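Long-range contacts in AT-less polyketide synthase (Streptomyces platensis subsp. rosaceus, PDB 4TKT), which probably catalyses decarboxylative condensation as a ketosynthase domain, extending the polyketide chain during isomigrastatin biosynthesis: residues A[93-98]-A[211-215]; A[508-514]-A[537-543]; A[54-58]-A[229-233]. One frame throughout, in Å; residues are numbered along the deposited sequence.

Contact 1: A[93-98]-A[211-215]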
ATOM      1  N   PRO A  93       8.807  -5.844 -13.634  1.00 26.75           N
ATOM      2  CA  PRO A  93       8.648  -6.154 -12.209  1.00 25.94           C
ATOM      3  C   PRO A  93       7.630  -5.260 -11.509  1.00 25.22           C
ATOM      4  O   PRO A  93       6.974  -5.707 -10.570  1.00 32.79           O
ATOM      5  CB  PRO A  93      10.050  -5.919 -11.650  1.00 21.20           C
ATOM      6  CG  PRO A  93      10.942  -6.257 -12.781  1.00 21.36           C
ATOM      7  CD  PRO A  93      10.227  -5.803 -14.026  1.00 20.84           C
ATOM      8  N   GLN A  94       7.495  -4.019 -11.966  1.00 20.01           N
ATOM      9  CA  GLN A  94       6.519  -3.101 -11.391  1.00 19.77           C
ATOM     10  C   GLN A  94       5.094  -3.594 -11.621  1.00 25.44           C
ATOM     11  O   GLN A  94       4.251  -3.494 -10.733  1.00 26.01           O
ATOM     12  CB  GLN A  94       6.692  -1.698 -11.969  1.00 19.39           C
ATOM     13  CG  GLN A  94       7.987  -1.020 -11.555  1.00 33.24           C
ATOM     14  CD  GLN A  94       8.087   0.406 -12.063  1.00 34.24           C
ATOM     15  OE1 GLN A  94       8.648   1.278 -11.395  1.00 40.26           O
ATOM     16  NE2 GLN A  94       7.545   0.653 -13.251  1.00 23.63           N
ATOM     17  N   GLU A  95       4.826  -4.123 -12.813  1.00 19.65           N
ATOM     18  CA  GLU A  95       3.532  -4.737 -13.095  1.00 23.12           C
ATOM     19  C   GLU A  95       3.324  -5.966 -12.216  1.00 25.33           C
ATOM     20  O   GLU A  95       2.239  -6.180 -11.673  1.00 30.42           O
ATOM     21  CB  GLU A  95       3.415  -5.136 -14.567  1.00 25.67           C
ATOM     22  CG  GLU A  95       3.735  -4.036 -15.557  1.00 40.72           C
ATOM     23  CD  GLU A  95       3.733  -4.533 -16.989  1.00 49.82           C
ATOM     24  OE1 GLU A  95       3.021  -5.520 -17.273  1.00 42.93           O
ATOM     25  OE2 GLU A  95       4.445  -3.944 -17.830  1.00 60.85           O
ATOM     26  N   ARG A  96       4.370  -6.775 -12.086  1.00 24.08           N
ATOM     27  CA  ARG A  96       4.293  -8.007 -11.311  1.00 21.25           C
ATOM     28  C   ARG A  96       3.987  -7.730  -9.844  1.00 27.05           C
ATOM     29  O   ARG A  96       3.095  -8.348  -9.263  1.00 34.06           O
ATOM     30  CB  ARG A  96       5.595  -8.802 -11.433  1.00 21.60           C
ATOM     31  CG  ARG A  96       5.865  -9.359 -12.826  1.00 22.33           C
ATOM     32  CD  ARG A  96       7.073 -10.284 -12.814  1.00 22.16           C
ATOM     33  NE  ARG A  96       8.184  -9.767 -13.605  1.00 27.84           N
ATOM     34  CZ  ARG A  96       9.458 -10.084 -13.397  1.00 24.48           C
ATOM     35  NH1 ARG A  96       9.786 -10.905 -12.411  1.00 23.06           N
ATOM     36  NH2 ARG A  96      10.406  -9.573 -14.169  1.00 22.34           N
ATOM     37  N   LEU A  97       4.718  -6.791  -9.250  1.00 27.47           N
ATOM     38  CA  LEU A  97       4.557  -6.498  -7.831  1.00 25.56           C
ATOM     39  C   LEU A  97       3.242  -5.782  -7.531  1.00 30.75           C
ATOM     40  O   LEU A  97       2.701  -5.906  -6.432  1.00 38.16           O
ATOM     41  CB  LEU A  97       5.731  -5.663  -7.315  1.00 24.05           C
ATOM     42  CG  LEU A  97       7.098  -6.352  -7.312  1.00 28.17           C
ATOM     43  CD1 LEU A  97       8.063  -5.638  -6.378  1.00 31.71           C
ATOM     44  CD2 LEU A  97       6.968  -7.813  -6.929  1.00 24.18           C
ATOM     45  N   PHE A  98       2.728  -5.032  -8.500  1.00 24.04           N
ATOM     46  CA  PHE A  98       1.476  -4.319  -8.290  1.00 21.04           C
ATOM     47  C   PHE A  98       0.304  -5.289  -8.361  1.00 25.51           C
ATOM     48  O   PHE A  98      -0.689  -5.125  -7.653  1.00 31.97           O
ATOM     49  CB  PHE A  98       1.301  -3.191  -9.307  1.00 20.40           C
ATOM     50  CG  PHE A  98       0.229  -2.206  -8.932  1.00 25.16           C
ATOM     51  CD1 PHE A  98       0.343  -1.445  -7.778  1.00 24.81           C
ATOM     52  CD2 PHE A  98      -0.893  -2.043  -9.728  1.00 22.41           C
ATOM     53  CE1 PHE A  98      -0.641  -0.539  -7.425  1.00 20.90           C
ATOM     54  CE2 PHE A  98      -1.882  -1.138  -9.382  1.00 24.55           C
ATOM     55  CZ  PHE A  98      -1.756  -0.383  -8.228  1.00 20.83           C
ATOM     56  N   GLY A 211      -3.156   3.355  -6.009  1.00 22.76           N
ATOM     57  CA  GLY A 211      -1.840   3.141  -5.441  1.00 25.33           C
ATOM     58  C   GLY A 211      -0.715   3.554  -6.363  1.00 24.23           C
ATOM     59  O   GLY A 211      -0.945   4.093  -7.447  1.00 31.78           O
ATOM     60  N   GLY A 212       0.512   3.299  -5.922  1.00 20.18           N
ATOM     61  CA  GLY A 212       1.693   3.640  -6.689  1.00 19.85           C
ATOM     62  C   GLY A 212       2.752   2.560  -6.598  1.00 22.08           C
ATOM     63  O   GLY A 212       2.766   1.761  -5.663  1.00 24.82           O
ATOM     64  N   VAL A 213       3.642   2.532  -7.581  1.00 25.42           N
ATOM     65  CA  VAL A 213       4.725   1.564  -7.601  1.00 19.71           C
ATOM     66  C   VAL A 213       5.999   2.222  -8.117  1.00 28.07           C
ATOM     67  O   VAL A 213       5.966   3.011  -9.064  1.00 25.67           O
ATOM     68  CB  VAL A 213       4.370   0.333  -8.468  1.00 22.98           C
ATOM     69  CG1 VAL A 213       3.920   0.760  -9.857  1.00 18.62           C
ATOM     70  CG2 VAL A 213       5.544  -0.633  -8.548  1.00 23.08           C
ATOM     71  N   ASN A 214       7.119   1.914  -7.476  1.00 25.47           N
ATOM     72  CA  ASN A 214       8.400   2.442  -7.909  1.00 23.64           C
ATOM     73  C   ASN A 214       9.543   1.498  -7.572  1.00 22.99           C
ATOM     74  O   ASN A 214       9.748   1.154  -6.409  1.00 25.36           O
ATOM     75  CB  ASN A 214       8.647   3.809  -7.276  1.00 23.86           C
ATOM     76  CG  ASN A 214       9.918   4.456  -7.775  1.00 27.27           C
ATOM     77  OD1 ASN A 214       9.957   4.999  -8.876  1.00 34.51           O
ATOM     78  ND2 ASN A 214      10.969   4.405  -6.964  1.00 27.93           N
ATOM     79  N   LEU A 215      10.284   1.081  -8.594  1.00 19.55           N
ATOM     80  CA  LEU A 215      11.413   0.179  -8.400  1.00 22.06           C
ATOM     81  C   LEU A 215      12.697   0.760  -8.978  1.00 27.58           C
ATOM     82  O   LEU A 215      12.662   1.592  -9.886  1.00 27.25           O
ATOM     83  CB  LEU A 215      11.124  -1.185  -9.033  1.00 22.68           C
ATOM     84  CG  LEU A 215       9.909  -1.939  -8.488  1.00 28.90           C
ATOM     85  CD1 LEU A 215       9.738  -3.278  -9.190  1.00 30.73           C
ATOM     86  CD2 LEU A 215      10.020  -2.129  -6.979  1.00 28.32           C
TER
HETATM   87  O   HOH W   1       8.237   3.969 -11.402  1.00 46.20           O
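In the thiolase-fold core of the ketosynthase, the first turns of helix 93-109 lie against the end of strand 208-214, a strand of the central mixed sheet, with Gln-94 facing Val-213 and Leu-215. The short axes approach to 8.5 Å and run at 139°, and every touching residue is buried. Gln-94 suits this place because it offers both aliphatic length and a polar end. Its chain, extended beyond CG (chi2 -176°), runs alongside Leu-215 with the two side chains pointing opposite ways, which carries the amide out to the strand backbone; on the way CG touches Leu-215 CD1 at 3.7 Å. There OE1 accepts from Leu-215 N at 3.2 Å, in the carbonyl plane and on a lone pair. That bond satisfies a buried peptide N-H where the strand gives way to loop. The other end of the amide is held by Tyr-139 O and Asp-92 OD2, both taking protons from NE2, which fixes the rotation of the group. Leu-215 packs on Pro-93 and Leu-97, its CD1 lying 3.6 Å from Pro-93 CB, and Leu-70 covers both leucines. One helical turn beyond Gln-94, Phe-98 lays its ring beside the strand, next to Val-213 and the two glycines, with Ile-165 and Val-169 of helix 163-173 also against it. Gly-211 fits because a beta carbon there would stand only 3.4 Å from Phe-98 CE1, a tight approach. Beside the amide, a water lies 2.7 Å from Gln-94 OE1 and is placed to donate to it.

Contact 2: A[508-514]-A[537-543]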
ATOM      1  N   THR A 508      -8.264 -24.327  -5.349  1.00 37.83           N
ATOM      2  CA  THR A 508      -8.203 -25.771  -5.570  1.00 40.83           C
ATOM      3  C   THR A 508      -7.982 -26.581  -4.294  1.00 43.99           C
ATOM      4  O   THR A 508      -8.853 -27.346  -3.881  1.00 49.44           O
ATOM      5  CB  THR A 508      -7.089 -26.121  -6.571  1.00 42.62           C
ATOM      6  OG1 THR A 508      -7.283 -25.375  -7.778  1.00 56.88           O
ATOM      7  CG2 THR A 508      -7.105 -27.603  -6.891  1.00 36.29           C
ATOM      8  N   ALA A 509      -6.812 -26.424  -3.683  1.00 42.27           N
ATOM      9  CA  ALA A 509      -6.506 -27.114  -2.435  1.00 41.44           C
ATOM     10  C   ALA A 509      -7.231 -26.443  -1.280  1.00 38.57           C
ATOM     11  O   ALA A 509      -7.074 -25.243  -1.059  1.00 35.54           O
ATOM     12  CB  ALA A 509      -5.006 -27.134  -2.188  1.00 43.79           C
ATOM     13  N   ARG A 510      -8.021 -27.217  -0.541  1.00 35.97           N
ATOM     14  CA  ARG A 510      -8.902 -26.643   0.470  1.00 35.86           C
ATOM     15  C   ARG A 510      -8.729 -27.250   1.858  1.00 46.54           C
ATOM     16  O   ARG A 510      -8.287 -28.388   2.011  1.00 47.78           O
ATOM     17  CB  ARG A 510     -10.358 -26.788   0.025  1.00 38.79           C
ATOM     18  CG  ARG A 510     -10.648 -26.117  -1.304  1.00 35.48           C
ATOM     19  CD  ARG A 510     -12.118 -26.186  -1.675  1.00 35.48           C
ATOM     20  NE  ARG A 510     -12.388 -25.412  -2.882  1.00 43.61           N
ATOM     21  CZ  ARG A 510     -13.597 -25.218  -3.395  1.00 44.73           C
ATOM     22  NH1 ARG A 510     -14.660 -25.746  -2.808  1.00 35.54           N
ATOM     23  NH2 ARG A 510     -13.740 -24.495  -4.496  1.00 35.20           N
ATOM     24  N   PHE A 511      -9.089 -26.467   2.868  1.00 45.61           N
ATOM     25  CA  PHE A 511      -9.019 -26.900   4.257  1.00 43.69           C
ATOM     26  C   PHE A 511     -10.144 -26.262   5.063  1.00 41.04           C
ATOM     27  O   PHE A 511     -10.326 -25.046   5.034  1.00 42.95           O
ATOM     28  CB  PHE A 511      -7.662 -26.545   4.867  1.00 39.22           C
ATOM     29  CG  PHE A 511      -7.547 -26.880   6.326  1.00 37.34           C
ATOM     30  CD1 PHE A 511      -7.320 -28.184   6.735  1.00 38.55           C
ATOM     31  CD2 PHE A 511      -7.662 -25.891   7.288  1.00 39.39           C
ATOM     32  CE1 PHE A 511      -7.212 -28.497   8.078  1.00 38.26           C
ATOM     33  CE2 PHE A 511      -7.557 -26.197   8.635  1.00 45.97           C
ATOM     34  CZ  PHE A 511      -7.330 -27.503   9.029  1.00 43.32           C
ATOM     35  N   ALA A 512     -10.902 -27.086   5.776  1.00 40.37           N
ATOM     36  CA  ALA A 512     -11.990 -26.588   6.607  1.00 37.03           C
ATOM     37  C   ALA A 512     -11.990 -27.274   7.966  1.00 37.55           C
ATOM     38  O   ALA A 512     -11.736 -28.473   8.064  1.00 39.32           O
ATOM     39  CB  ALA A 512     -13.323 -26.786   5.912  1.00 36.86           C
ATOM     40  N   VAL A 513     -12.270 -26.509   9.014  1.00 37.85           N
ATOM     41  CA  VAL A 513     -12.310 -27.060  10.362  1.00 38.45           C
ATOM     42  C   VAL A 513     -13.357 -26.356  11.224  1.00 38.77           C
ATOM     43  O   VAL A 513     -13.447 -25.127  11.236  1.00 39.24           O
ATOM     44  CB  VAL A 513     -10.924 -26.971  11.046  1.00 44.98           C
ATOM     45  CG1 VAL A 513     -10.384 -25.548  10.998  1.00 43.05           C
ATOM     46  CG2 VAL A 513     -10.992 -27.482  12.477  1.00 45.30           C
ATOM     47  N   ALA A 514     -14.159 -27.148  11.929  1.00 44.03           N
ATOM     48  CA  ALA A 514     -15.160 -26.613  12.845  1.00 46.04           C
ATOM     49  C   ALA A 514     -14.591 -26.500  14.257  1.00 51.39           C
ATOM     50  O   ALA A 514     -14.250 -27.505  14.878  1.00 51.46           O
ATOM     51  CB  ALA A 514     -16.401 -27.486  12.839  1.00 39.73           C
ATOM     52  N   GLY A 537     -13.767 -33.247  12.572  0.59 41.82           N
ATOM     53  CA  GLY A 537     -14.410 -32.023  12.135  0.59 41.79           C
ATOM     54  C   GLY A 537     -13.508 -31.198  11.238  0.59 43.97           C
ATOM     55  O   GLY A 537     -13.903 -30.136  10.758  0.59 42.65           O
ATOM     56  N   ALA A 538     -12.290 -31.681  11.017  1.00 43.68           N
ATOM     57  CA  ALA A 538     -11.361 -31.006  10.117  1.00 41.79           C
ATOM     58  C   ALA A 538     -11.216 -31.806   8.830  1.00 42.48           C
ATOM     59  O   ALA A 538     -11.199 -33.036   8.856  1.00 51.35           O
ATOM     60  CB  ALA A 538     -10.010 -30.810  10.784  1.00 41.78           C
ATOM     61  N   TYR A 539     -11.120 -31.108   7.703  1.00 37.96           N
ATOM     62  CA  TYR A 539     -11.095 -31.770   6.403  1.00 37.65           C
ATOM     63  C   TYR A 539     -10.076 -31.127   5.468  1.00 45.44           C
ATOM     64  O   TYR A 539      -9.952 -29.904   5.412  1.00 36.40           O
ATOM     65  CB  TYR A 539     -12.490 -31.743   5.772  1.00 38.17           C
ATOM     66  CG  TYR A 539     -13.590 -32.143   6.733  1.00 39.17           C
ATOM     67  CD1 TYR A 539     -13.882 -33.479   6.969  1.00 39.72           C
ATOM     68  CD2 TYR A 539     -14.326 -31.182   7.414  1.00 39.64           C
ATOM     69  CE1 TYR A 539     -14.883 -33.848   7.852  1.00 49.77           C
ATOM     70  CE2 TYR A 539     -15.327 -31.540   8.296  1.00 49.02           C
ATOM     71  CZ  TYR A 539     -15.601 -32.874   8.513  1.00 49.85           C
ATOM     72  OH  TYR A 539     -16.597 -33.230   9.391  1.00 53.78           O
ATOM     73  N   PHE A 540      -9.351 -31.967   4.738  1.00 46.72           N
ATOM     74  CA  PHE A 540      -8.270 -31.509   3.874  1.00 46.39           C
ATOM     75  C   PHE A 540      -8.390 -32.112   2.478  1.00 47.87           C
ATOM     76  O   PHE A 540      -8.772 -33.270   2.322  1.00 48.69           O
ATOM     77  CB  PHE A 540      -6.914 -31.868   4.493  1.00 44.11           C
ATOM     78  CG  PHE A 540      -5.734 -31.374   3.708  1.00 46.70           C
ATOM     79  CD1 PHE A 540      -5.170 -30.141   3.987  1.00 51.29           C
ATOM     80  CD2 PHE A 540      -5.177 -32.146   2.700  1.00 47.69           C
ATOM     81  CE1 PHE A 540      -4.082 -29.686   3.273  1.00 55.73           C
ATOM     82  CE2 PHE A 540      -4.091 -31.693   1.979  1.00 52.72           C
ATOM     83  CZ  PHE A 540      -3.542 -30.462   2.266  1.00 55.12           C
ATOM     84  N   ASN A 541      -8.056 -31.321   1.464  1.00 45.80           N
ATOM     85  CA  ASN A 541      -8.077 -31.793   0.087  1.00 45.20           C
ATOM     86  C   ASN A 541      -7.065 -31.049  -0.775  1.00 45.39           C
ATOM     87  O   ASN A 541      -7.133 -29.828  -0.899  1.00 49.22           O
ATOM     88  CB  ASN A 541      -9.479 -31.643  -0.505  1.00 48.12           C
ATOM     89  CG  ASN A 541      -9.515 -31.902  -1.998  1.00 49.17           C
ATOM     90  OD1 ASN A 541      -8.780 -32.743  -2.514  1.00 51.95           O
ATOM     91  ND2 ASN A 541     -10.371 -31.171  -2.703  1.00 48.62           N
ATOM     92  N   PRO A 542      -6.115 -31.789  -1.369  1.00 43.54           N
ATOM     93  CA  PRO A 542      -5.102 -31.229  -2.269  1.00 42.98           C
ATOM     94  C   PRO A 542      -5.685 -30.763  -3.603  1.00 48.81           C
ATOM     95  O   PRO A 542      -5.013 -30.057  -4.350  1.00 54.06           O
ATOM     96  CB  PRO A 542      -4.135 -32.400  -2.485  1.00 40.70           C
ATOM     97  CG  PRO A 542      -4.407 -33.346  -1.366  1.00 41.61           C
ATOM     98  CD  PRO A 542      -5.867 -33.212  -1.088  1.00 42.93           C
ATOM     99  N   GLY A 543      -6.919 -31.161  -3.894  1.00 54.00           N
ATOM    100  CA  GLY A 543      -7.574 -30.774  -5.129  1.00 57.31           C
ATOM    101  C   GLY A 543      -7.183 -31.658  -6.297  1.00 64.99           C
ATOM    102  O   GLY A 543      -7.517 -31.368  -7.447  1.00 67.29           O
TER
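With chi1 near 180° in both, Phe-511 (176°) and Phe-540 (-177°) swing their rings back beside their own carbonyl carbons and down the same face of the sheet, where the two side chains cross at about a right angle. Phe-511 CD1 comes to the edge of the Phe-540 ring, 4.0 Å from its CD1. The two residues form a non-hydrogen-bonded pair of antiparallel strands 509-515 and 538-541. The next such pair, Val-513 with Ala-538, adds a smaller contact on that face, Val-513 CG2 lying 3.9 Å from Ala-538 CB. Helices 469-482 and 518-530 cover this side, which explains its apolar residues. Hydrogen-bonded pairs alternate with these. Between them Ala-512 and Tyr-539 bond in both directions, Tyr-539 N to Ala-512 O at 2.7 Å and Ala-512 N to Tyr-539 O at 3.0 Å. On the other side of the phenylalanines Arg-510 and Asn-541 do the same, their shorter bond running from Arg-510 N to Asn-541 O at 2.8 Å. Ala-512 and Tyr-539 both pack on helix 573-580, the alanine against Thr-580, the tyrosine against Ala-573, Glu-577 and Thr-580. Arg-510 leads away to Trp-579, which its guanidinium meets through NH1 on the backbone O and as a cation-pi pair. Asn-541 OD1 accepts from Gly-543 N at 2.8 Å, an Asx turn just after the strand, while its ND2 holds Thr-580 O. Glycine suits position 543, where phi is positive and a beta carbon would probably also hit Thr-508 CG2. Strand 538-541 is an edge strand of three, with 509-515 in the middle; their pairing rests on backbone bonds that need no particular side chain, while the two faces, one apolar and one mixed, tie this small sheet to different helices.

Contact 3: A[54-58]-A[229-233]; sequences ARRGV and QFASS
Arg-56, at the second position of a type II beta turn from Arg-55 to Val-58, sends its side chain across to the loop 229-233. The chain runs extended from CG to NE and carries the guanidinium over to Gln-229, whose own chain bends at chi2 to bring its amide back. NH1 donates to Gln-229 OE1 at 3.0 Å, with OE1 near the guanidinium plane but the donor 61° out of the amide's carbonyl plane, so no lone pair is met squarely. The two flat groups stand 50° apart. The same oxygen also sits 3.2 Å from Arg-56 CB. NH2 faces the far end of 229-233, 3.1 Å from Ser-233 OG, and forms a salt bridge with Asp-245, to which Ser-233 OG is also bonded. Gly-57 follows at the third position of the turn, where its positive phi (74°) is easy for a residue without a side chain. Cutting Arg-56 back to an alanine is likely to leave Asp-245 without this charged partner and Gln-229 OE1 without this donor, weakening the link between the two loops. At this surface site, then, one long cation joins two irregular loops by sharing its N-H groups between a neutral amide and a carboxylate.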
ATOM      1  N   ALA A  54      33.025   9.065  -5.808  1.00 47.57           N
ATOM      2  CA  ALA A  54      32.625  10.003  -4.761  1.00 45.19           C
ATOM      3  C   ALA A  54      32.633  11.459  -5.229  1.00 45.20           C
ATOM      4  O   ALA A  54      31.965  12.308  -4.640  1.00 46.64           O
ATOM      5  CB  ALA A  54      33.522   9.842  -3.547  1.00 44.65           C
ATOM      6  N   ARG A  55      33.385  11.743  -6.286  1.00 43.03           N
ATOM      7  CA  ARG A  55      33.451  13.096  -6.828  1.00 42.98           C
ATOM      8  C   ARG A  55      32.176  13.456  -7.592  1.00 46.34           C
ATOM      9  O   ARG A  55      31.832  12.815  -8.586  1.00 39.68           O
ATOM     10  CB  ARG A  55      34.672  13.245  -7.738  1.00 44.86           C
ATOM     11  CG  ARG A  55      34.874  14.650  -8.274  1.00 61.04           C
ATOM     12  CD  ARG A  55      36.090  14.736  -9.186  1.00 68.06           C
ATOM     13  NE  ARG A  55      37.334  14.418  -8.489  1.00 69.28           N
ATOM     14  CZ  ARG A  55      38.075  15.310  -7.839  1.00 66.11           C
ATOM     15  NH1 ARG A  55      37.696  16.580  -7.791  1.00 63.12           N
ATOM     16  NH2 ARG A  55      39.192  14.932  -7.234  1.00 68.31           N
ATOM     17  N   ARG A  56      31.480  14.484  -7.116  1.00 39.74           N
ATOM     18  CA  ARG A  56      30.238  14.942  -7.733  1.00 37.67           C
ATOM     19  C   ARG A  56      30.404  15.313  -9.205  1.00 38.44           C
ATOM     20  O   ARG A  56      31.375  15.967  -9.583  1.00 40.65           O
ATOM     21  CB  ARG A  56      29.688  16.151  -6.977  1.00 38.72           C
ATOM     22  CG  ARG A  56      28.965  15.843  -5.680  1.00 40.98           C
ATOM     23  CD  ARG A  56      28.575  17.138  -4.972  1.00 48.30           C
ATOM     24  NE  ARG A  56      27.657  16.908  -3.862  1.00 61.08           N
ATOM     25  CZ  ARG A  56      26.331  16.912  -3.974  1.00 74.80           C
ATOM     26  NH1 ARG A  56      25.761  17.139  -5.150  1.00 82.60           N
ATOM     27  NH2 ARG A  56      25.572  16.689  -2.910  1.00 77.11           N
ATOM     28  N   GLY A  57      29.449  14.887 -10.027  1.00 35.88           N
ATOM     29  CA  GLY A  57      29.351  15.349 -11.400  1.00 36.96           C
ATOM     30  C   GLY A  57      30.365  14.799 -12.384  1.00 40.39           C
ATOM     31  O   GLY A  57      30.513  15.331 -13.485  1.00 37.27           O
ATOM     32  N   VAL A  58      31.069  13.741 -11.998  1.00 37.96           N
ATOM     33  CA  VAL A  58      31.962  13.053 -12.922  1.00 39.35           C
ATOM     34  C   VAL A  58      31.144  12.364 -14.010  1.00 38.04           C
ATOM     35  O   VAL A  58      30.205  11.628 -13.709  1.00 40.87           O
ATOM     36  CB  VAL A  58      32.839  12.014 -12.204  1.00 46.23           C
ATOM     37  CG1 VAL A  58      33.591  11.161 -13.213  1.00 42.22           C
ATOM     38  CG2 VAL A  58      33.805  12.704 -11.257  1.00 42.58           C
ATOM     39  N   GLN A 229      22.975  16.101  -9.903  1.00 43.09           N
ATOM     40  CA  GLN A 229      23.310  16.417  -8.518  1.00 30.88           C
ATOM     41  C   GLN A 229      22.078  16.433  -7.615  1.00 37.75           C
ATOM     42  O   GLN A 229      22.007  17.216  -6.669  1.00 39.43           O
ATOM     43  CB  GLN A 229      24.025  17.766  -8.433  1.00 38.83           C
ATOM     44  CG  GLN A 229      25.158  17.936  -9.424  1.00 47.95           C
ATOM     45  CD  GLN A 229      26.505  17.961  -8.748  1.00 54.79           C
ATOM     46  OE1 GLN A 229      26.842  17.059  -7.985  1.00 68.56           O
ATOM     47  NE2 GLN A 229      27.282  19.004  -9.011  1.00 48.21           N
ATOM     48  N   PHE A 230      21.109  15.575  -7.914  1.00 35.24           N
ATOM     49  CA  PHE A 230      19.916  15.461  -7.083  1.00 33.94           C
ATOM     50  C   PHE A 230      20.170  14.561  -5.880  1.00 34.49           C
ATOM     51  O   PHE A 230      19.429  14.599  -4.899  1.00 35.30           O
ATOM     52  CB  PHE A 230      18.735  14.914  -7.885  1.00 31.89           C
ATOM     53  CG  PHE A 230      18.355  15.757  -9.065  1.00 37.90           C
ATOM     54  CD1 PHE A 230      17.814  17.019  -8.888  1.00 39.69           C
ATOM     55  CD2 PHE A 230      18.519  15.279 -10.355  1.00 38.54           C
ATOM     56  CE1 PHE A 230      17.455  17.796  -9.975  1.00 40.44           C
ATOM     57  CE2 PHE A 230      18.163  16.048 -11.446  1.00 41.37           C
ATOM     58  CZ  PHE A 230      17.630  17.310 -11.257  1.00 41.33           C
ATOM     59  N   ALA A 231      21.218  13.748  -5.964  1.00 28.41           N
ATOM     60  CA  ALA A 231      21.504  12.771  -4.920  1.00 33.86           C
ATOM     61  C   ALA A 231      22.211  13.405  -3.729  1.00 37.90           C
ATOM     62  O   ALA A 231      23.022  14.317  -3.890  1.00 43.98           O
ATOM     63  CB  ALA A 231      22.339  11.634  -5.483  1.00 28.27           C
ATOM     64  N   SER A 232      21.896  12.919  -2.531  1.00 35.90           N
ATOM     65  CA  SER A 232      22.574  13.369  -1.319  1.00 38.97           C
ATOM     66  C   SER A 232      23.899  12.633  -1.138  1.00 39.82           C
ATOM     67  O   SER A 232      24.034  11.470  -1.516  1.00 35.03           O
ATOM     68  CB  SER A 232      21.683  13.171  -0.090  1.00 34.89           C
ATOM     69  OG  SER A 232      21.228  11.832   0.008  1.00 32.05           O
ATOM     70  N   SER A 233      24.873  13.317  -0.550  1.00 40.38           N
ATOM     71  CA  SER A 233      26.218  12.773  -0.408  1.00 40.80           C
ATOM     72  C   SER A 233      26.302  11.595   0.559  1.00 39.76           C
ATOM     73  O   SER A 233      27.274  10.839   0.532  1.00 39.43           O
ATOM     74  CB  SER A 233      27.176  13.870   0.051  1.00 34.52           C
ATOM     75  OG  SER A 233      27.202  14.932  -0.883  1.00 62.88           O
TER

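Contacts 1 and 3 both belong to the N-terminal part of the ketosynthase, and contact 1 lies within the stretch of chain that contact 3 brings together; their centres are 27 Å apart and their nearest atoms about 13 Å. Contact 1 is the buried one, 11 Å from the centre of the chain, whereas contacts 2 and 3 each lie 31 Å out, on opposite sides. Contact 2 comes later in the chain, its first strand in the KS-MAT linker region, with nearest atoms about 20 Å from contact 1 and about 47 Å from contact 3. None touches another: they hold a core, a surface pair of loops and a separate small sheet.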